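Local coordinates for protein myosin-I heavy chain (Dictyostelium discoideum, PDB 5EJR) that works as an actin-based motor with ATPase activity in the early steps of phagocytosis and adhesion, this chain being a MyTH4-FERM module of its tail, at residues T230-R233 with E234-T238; S499-Q502 with F503-Q507. All coordinates share one frame; numbering follows the deposited sequence.

Overall arrangement
Both contacts belong to the FERM part of this myosin VII tail fragment, but to different lobes. Contact 1 is the N-cap and the first two turns of helix 232-243 in the ubiquitin-like lobe; contact 2 is the C-terminal part of helix 494-505, in the PTB-like lobe, with the last residues of the chain. Their centres lie 18 Å apart and their nearest atoms about 7 Å apart, so they do not touch. Glu270 stands between them: it shares a backbone hydrogen bond with Arg233 of contact 1 and a weak one, through its side chain, with Ser499 of contact 2. A 1,2-ethanediol, probably from the crystallisation liquor, bridges Ser499, the backbone of Glu270 and Arg297.

Contact 1 (T230-R233 with E234-T238); sequences TTIR and EITDT
Thr231 and Glu234 start helix 232-243 with a capping box. Thr231 OG1 accepts from Glu234 N at 3.3 Å, and Glu234 OE1 in turn accepts the N-H of Thr231 at 3.0 Å, almost straight (170°) but from above the carboxylate plane. The cap depends on chi1 of Thr231 (64°), which sets OG1 between its own N and carbonyl carbon, facing the first turn.

The tight side lies beneath. Thr230 CG2 meets Ile235 CG2 at 3.6 Å, the two side chains crossing at about a right angle, whereas Ile232 and Ile235 run side by side with their CD1 atoms 4.1 Å apart. Ile255 of strand 253-259 and Ile274 of helix 274-283 close over these isoleucines, joining the helix to the rest of the ubiquitin-like lobe. Ile232 O receives Thr236 N and, from the opposite face of its carbonyl plane, Thr236 OG1 at 2.8 Å.

Glu234 is on the exposed side, with Arg233 and Asp237 partly covered. Arg233 makes a side-on salt bridge to Asp237, NE and NH2 both donating to OD1, NH2 at 2.8 Å, with the flat groups 46° apart. Thr236 CB lies over one guanidinium face. Glu234's first-turn carboxylate would probably suit the helix dipole, whereas that of Asp237, a turn further on, is met by Arg233, which also ties the helix start to Phe253 O through NH1 and, weakly, to Ile250 O through NH2.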
ATOM      1  N   THR A 230      -4.279   9.300  -3.123  1.00 24.82           N
ATOM      2  CA  THR A 230      -5.210   8.734  -2.134  1.00 22.06           C
ATOM      3  C   THR A 230      -4.474   7.908  -1.070  1.00 23.34           C
ATOM      4  O   THR A 230      -3.685   7.016  -1.404  1.00 20.58           O
ATOM      5  CB  THR A 230      -6.340   7.966  -2.819  1.00 27.92           C
ATOM      6  OG1 THR A 230      -7.023   8.859  -3.707  1.00 26.66           O
ATOM      7  CG2 THR A 230      -7.359   7.380  -1.813  1.00 27.86           C
ATOM      8  N   THR A 231      -4.758   8.196   0.204  1.00 21.94           N
ATOM      9  CA  THR A 231      -4.189   7.409   1.302  1.00 21.70           C
ATOM     10  C   THR A 231      -5.092   6.212   1.621  1.00 24.70           C
ATOM     11  O   THR A 231      -6.289   6.195   1.286  1.00 23.93           O
ATOM     12  CB  THR A 231      -4.011   8.247   2.567  1.00 29.42           C
ATOM     13  OG1 THR A 231      -5.297   8.667   3.017  1.00 33.93           O
ATOM     14  CG2 THR A 231      -3.047   9.411   2.390  1.00 27.23           C
ATOM     15  N   ILE A 232      -4.536   5.233   2.335  1.00 20.07           N
ATOM     16  CA  ILE A 232      -5.273   4.049   2.778  1.00 19.55           C
ATOM     17  C   ILE A 232      -6.413   4.469   3.735  1.00 23.23           C
ATOM     18  O   ILE A 232      -7.502   3.893   3.675  1.00 21.55           O
ATOM     19  CB  ILE A 232      -4.256   3.020   3.353  1.00 22.99           C
ATOM     20  CG1 ILE A 232      -3.363   2.475   2.197  1.00 23.35           C
ATOM     21  CG2 ILE A 232      -4.925   1.877   4.180  1.00 22.92           C
ATOM     22  CD1 ILE A 232      -4.009   1.447   1.164  1.00 30.17           C
ATOM     23  N   ARG A 233      -6.196   5.553   4.518  1.00 22.26           N
ATOM     24  CA  ARG A 233      -7.221   6.064   5.435  1.00 23.94           C
ATOM     25  C   ARG A 233      -8.429   6.563   4.673  1.00 28.97           C
ATOM     26  O   ARG A 233      -9.556   6.238   5.054  1.00 28.71           O
ATOM     27  CB  ARG A 233      -6.681   7.141   6.382  1.00 25.93           C
ATOM     28  CG  ARG A 233      -7.697   7.633   7.431  1.00 32.90           C
ATOM     29  CD  ARG A 233      -8.055   6.567   8.479  1.00 40.79           C
ATOM     30  NE  ARG A 233      -9.357   5.941   8.228  1.00 42.80           N
ATOM     31  CZ  ARG A 233      -9.833   4.885   8.891  1.00 55.70           C
ATOM     32  NH1 ARG A 233      -9.103   4.295   9.832  1.00 43.82           N
ATOM     33  NH2 ARG A 233     -11.030   4.399   8.603  1.00 31.48           N
ATOM     34  N   GLU A 234      -8.201   7.306   3.571  1.00 24.65           N
ATOM     35  CA  GLU A 234      -9.275   7.827   2.711  1.00 23.92           C
ATOM     36  C   GLU A 234     -10.060   6.722   2.020  1.00 25.83           C
ATOM     37  O   GLU A 234     -11.284   6.815   1.994  1.00 25.23           O
ATOM     38  CB  GLU A 234      -8.745   8.859   1.679  1.00 25.76           C
ATOM     39  CG  GLU A 234      -8.196  10.127   2.327  1.00 35.27           C
ATOM     40  CD  GLU A 234      -7.330  11.027   1.457  1.00 63.49           C
ATOM     41  OE1 GLU A 234      -6.706  10.523   0.494  1.00 30.68           O
ATOM     42  OE2 GLU A 234      -7.241  12.238   1.769  1.00 65.47           O
ATOM     43  N   ILE A 235      -9.392   5.689   1.453  1.00 23.21           N
ATOM     44  CA  ILE A 235     -10.129   4.585   0.837  1.00 23.45           C
ATOM     45  C   ILE A 235     -10.896   3.772   1.874  1.00 23.65           C
ATOM     46  O   ILE A 235     -11.972   3.287   1.543  1.00 22.38           O
ATOM     47  CB  ILE A 235      -9.384   3.640  -0.126  1.00 29.32           C
ATOM     48  CG1 ILE A 235      -8.102   3.073   0.490  1.00 31.11           C
ATOM     49  CG2 ILE A 235      -9.139   4.264  -1.504  1.00 32.48           C
ATOM     50  CD1 ILE A 235      -7.930   1.602   0.161  1.00 42.81           C
ATOM     51  N   THR A 236     -10.338   3.583   3.108  1.00 19.89           N
ATOM     52  CA  THR A 236     -11.050   2.857   4.169  1.00 19.50           C
ATOM     53  C   THR A 236     -12.346   3.623   4.464  1.00 22.66           C
ATOM     54  O   THR A 236     -13.406   3.011   4.530  1.00 22.69           O
ATOM     55  CB  THR A 236     -10.192   2.702   5.454  1.00 27.72           C
ATOM     56  OG1 THR A 236      -8.959   2.040   5.147  1.00 22.63           O
ATOM     57  CG2 THR A 236     -10.911   1.902   6.528  1.00 25.38           C
ATOM     58  N   ASP A 237     -12.259   4.955   4.585  1.00 20.58           N
ATOM     59  CA  ASP A 237     -13.411   5.820   4.852  1.00 21.80           C
ATOM     60  C   ASP A 237     -14.509   5.712   3.794  1.00 27.44           C
ATOM     61  O   ASP A 237     -15.687   5.560   4.140  1.00 26.07           O
ATOM     62  CB  ASP A 237     -12.954   7.267   5.018  1.00 24.05           C
ATOM     63  CG  ASP A 237     -12.268   7.529   6.337  1.00 42.15           C
ATOM     64  OD1 ASP A 237     -11.928   6.545   7.040  1.00 39.88           O
ATOM     65  OD2 ASP A 237     -12.057   8.717   6.667  1.00 54.76           O
ATOM     66  N   THR A 238     -14.118   5.733   2.508  1.00 25.30           N
ATOM     67  CA  THR A 238     -15.069   5.661   1.400  1.00 25.45           C
ATOM     68  C   THR A 238     -15.726   4.283   1.299  1.00 25.86           C
ATOM     69  O   THR A 238     -16.952   4.223   1.254  1.00 24.73           O
ATOM     70  CB  THR A 238     -14.433   6.129   0.056  1.00 38.21           C
ATOM     71  OG1 THR A 238     -13.513   5.145  -0.438  1.00 36.81           O
ATOM     72  CG2 THR A 238     -13.743   7.487   0.167  1.00 38.52           C
TER

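Contact 2 (S499-Q502 with F503-Q507); sequences SVYQ and FYSSQ. With EDO (1,2-ethanediol), chain E.
Ser505 sits over one face of the Tyr501 ring, its CB 4.1 Å from the ring centroid and 27° off the normal, a CH-pi contact one helical turn along. Tyr501 makes this possible by holding CG anti to its N (chi1 -180°), which swings the ring along the helix towards Ser505. The hydroxyl of Ser505 turns back instead to the backbone: OG donates to Tyr501 O at 3.0 Å from above the carbonyl plane, while Ser505 N reaches the same oxygen at 2.9 Å, nearly along the C=O axis.

On another side of helix 494-505, Val500 and Tyr504 lie side by side, pointing the same way, CG1 against CD2 at 4.1 Å. Both rest on Ile440 of strand 435-440, and Val500 also on Thr423 and Phe425 of strand 423-428, so this flank packs on the sheet of the PTB-like lobe. The Tyr504 hydroxyl bonds to Phe299 N, and Phe298 meets Tyr504 edge-to-face while stacking with Phe503; Phe461 meets the Tyr501 ring edge-to-face.

Towards the C-terminus, Ser506 N bonds to Gln502 O at 3.0 Å, and Gln502 OE1 comes alongside Ser506 CB at 3.5 Å. Further back along the helix, Ser499 OG shares a hydrogen bond of 2.7 Å with O2 of the ethanediol. Aromatic rings thus fasten the helix to the loops round it, while Ser505 spends its hydroxyl on a carbonyl of the preceding turn and leaves its CB to the tyrosine ring.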
ATOM      1  N   SER A 499       0.466   4.046  14.000  1.00 18.79           N
ATOM      2  CA  SER A 499      -0.964   4.310  13.859  1.00 19.90           C
ATOM      3  C   SER A 499      -1.800   3.512  14.923  1.00 22.02           C
ATOM      4  O   SER A 499      -2.659   4.088  15.593  1.00 20.77           O
ATOM      5  CB  SER A 499      -1.409   3.986  12.429  1.00 24.13           C
ATOM      6  OG  SER A 499      -2.763   3.563  12.375  1.00 38.51           O
ATOM      7  N   VAL A 500      -1.527   2.203  15.083  1.00 17.63           N
ATOM      8  CA  VAL A 500      -2.240   1.364  16.070  1.00 15.48           C
ATOM      9  C   VAL A 500      -1.919   1.828  17.490  1.00 18.82           C
ATOM     10  O   VAL A 500      -2.833   2.034  18.296  1.00 17.45           O
ATOM     11  CB  VAL A 500      -1.942  -0.139  15.846  1.00 18.35           C
ATOM     12  CG1 VAL A 500      -2.512  -0.993  16.974  1.00 17.61           C
ATOM     13  CG2 VAL A 500      -2.498  -0.588  14.505  1.00 17.71           C
ATOM     14  N   TYR A 501      -0.622   1.982  17.815  1.00 15.74           N
ATOM     15  CA  TYR A 501      -0.244   2.479  19.137  1.00 16.28           C
ATOM     16  C   TYR A 501      -0.895   3.886  19.416  1.00 20.89           C
ATOM     17  O   TYR A 501      -1.497   4.063  20.460  1.00 22.52           O
ATOM     18  CB  TYR A 501       1.301   2.545  19.308  1.00 18.05           C
ATOM     19  CG  TYR A 501       1.708   3.055  20.677  1.00 21.77           C
ATOM     20  CD1 TYR A 501       1.782   4.419  20.941  1.00 24.88           C
ATOM     21  CD2 TYR A 501       1.940   2.175  21.729  1.00 22.13           C
ATOM     22  CE1 TYR A 501       2.073   4.893  22.218  1.00 26.60           C
ATOM     23  CE2 TYR A 501       2.250   2.639  23.001  1.00 24.18           C
ATOM     24  CZ  TYR A 501       2.302   4.001  23.244  1.00 33.55           C
ATOM     25  OH  TYR A 501       2.632   4.473  24.492  1.00 42.07           O
ATOM     26  N   GLN A 502      -0.776   4.851  18.507  1.00 17.89           N
ATOM     27  CA  GLN A 502      -1.379   6.184  18.729  1.00 19.22           C
ATOM     28  C   GLN A 502      -2.887   6.092  19.026  1.00 24.12           C
ATOM     29  O   GLN A 502      -3.358   6.701  19.993  1.00 24.79           O
ATOM     30  CB  GLN A 502      -1.117   7.133  17.534  1.00 19.93           C
ATOM     31  CG  GLN A 502      -1.860   8.493  17.587  1.00 32.66           C
ATOM     32  CD  GLN A 502      -1.549   9.367  18.793  1.00 56.96           C
ATOM     33  OE1 GLN A 502      -2.389  10.163  19.231  1.00 56.35           O
ATOM     34  NE2 GLN A 502      -0.334   9.292  19.334  1.00 43.62           N
ATOM     35  N   PHE A 503      -3.616   5.289  18.244  1.00 19.02           N
ATOM     36  CA  PHE A 503      -5.072   5.160  18.423  1.00 19.57           C
ATOM     37  C   PHE A 503      -5.449   4.686  19.798  1.00 22.25           C
ATOM     38  O   PHE A 503      -6.268   5.333  20.457  1.00 22.45           O
ATOM     39  CB  PHE A 503      -5.735   4.286  17.340  1.00 21.64           C
ATOM     40  CG  PHE A 503      -7.249   4.265  17.434  1.00 24.97           C
ATOM     41  CD1 PHE A 503      -7.902   3.377  18.290  1.00 28.77           C
ATOM     42  CD2 PHE A 503      -8.018   5.142  16.685  1.00 28.74           C
ATOM     43  CE1 PHE A 503      -9.295   3.374  18.391  1.00 30.20           C
ATOM     44  CE2 PHE A 503      -9.415   5.136  16.789  1.00 32.17           C
ATOM     45  CZ  PHE A 503     -10.040   4.247  17.632  1.00 29.73           C
ATOM     46  N   TYR A 504      -4.863   3.578  20.235  1.00 17.42           N
ATOM     47  CA  TYR A 504      -5.206   3.001  21.534  1.00 17.80           C
ATOM     48  C   TYR A 504      -4.696   3.793  22.737  1.00 26.34           C
ATOM     49  O   TYR A 504      -5.427   3.955  23.722  1.00 26.18           O
ATOM     50  CB  TYR A 504      -4.718   1.560  21.600  1.00 16.45           C
ATOM     51  CG  TYR A 504      -5.613   0.517  20.962  1.00 16.78           C
ATOM     52  CD1 TYR A 504      -6.956   0.400  21.325  1.00 17.50           C
ATOM     53  CD2 TYR A 504      -5.089  -0.437  20.095  1.00 17.26           C
ATOM     54  CE1 TYR A 504      -7.762  -0.615  20.800  1.00 16.76           C
ATOM     55  CE2 TYR A 504      -5.870  -1.478  19.602  1.00 16.94           C
ATOM     56  CZ  TYR A 504      -7.201  -1.571  19.966  1.00 21.53           C
ATOM     57  OH  TYR A 504      -7.950  -2.606  19.465  1.00 14.76           O
ATOM     58  N   SER A 505      -3.430   4.267  22.679  1.00 23.78           N
ATOM     59  CA  SER A 505      -2.848   5.001  23.797  1.00 23.86           C
ATOM     60  C   SER A 505      -3.525   6.351  24.004  1.00 30.63           C
ATOM     61  O   SER A 505      -3.564   6.818  25.132  1.00 32.29           O
ATOM     62  CB  SER A 505      -1.344   5.185  23.604  1.00 24.48           C
ATOM     63  OG  SER A 505      -1.069   6.129  22.587  1.00 28.49           O
ATOM     64  N   SER A 506      -4.038   6.982  22.932  1.00 28.26           N
ATOM     65  CA  SER A 506      -4.632   8.316  23.027  1.00 29.35           C
ATOM     66  C   SER A 506      -6.014   8.340  23.696  1.00 34.51           C
ATOM     67  O   SER A 506      -6.536   9.426  23.962  1.00 33.36           O
ATOM     68  CB  SER A 506      -4.669   8.994  21.662  1.00 31.57           C
ATOM     69  OG  SER A 506      -5.602   8.376  20.790  1.00 40.09           O
ATOM     70  N   GLN A 507      -6.609   7.153  23.963  1.00 31.19           N
ATOM     71  CA  GLN A 507      -7.928   7.064  24.603  1.00 35.11           C
ATOM     72  C   GLN A 507      -7.864   7.348  26.122  1.00 84.67           C
ATOM     73  O   GLN A 507      -6.792   7.338  26.740  1.00 52.06           O
ATOM     74  CB  GLN A 507      -8.599   5.711  24.330  1.00 34.76           C
ATOM     75  CG  GLN A 507      -8.660   5.285  22.850  1.00 35.01           C
ATOM     76  CD  GLN A 507      -9.452   6.159  21.890  1.00 48.51           C
ATOM     77  OE1 GLN A 507      -9.002   6.450  20.770  1.00 36.15           O
ATOM     78  NE2 GLN A 507     -10.680   6.510  22.250  1.00 43.54           N
TER
HETATM   79  C1  EDO E2404      -4.273   0.415  11.351  1.00 29.86           C
HETATM   80  O1  EDO E2404      -5.236  -0.005  10.378  1.00 24.29           O
HETATM   81  C2  EDO E2404      -2.927   0.827  10.642  1.00 30.94           C
HETATM   82  O2  EDO E2404      -3.105   2.132  10.106  1.00 34.72           O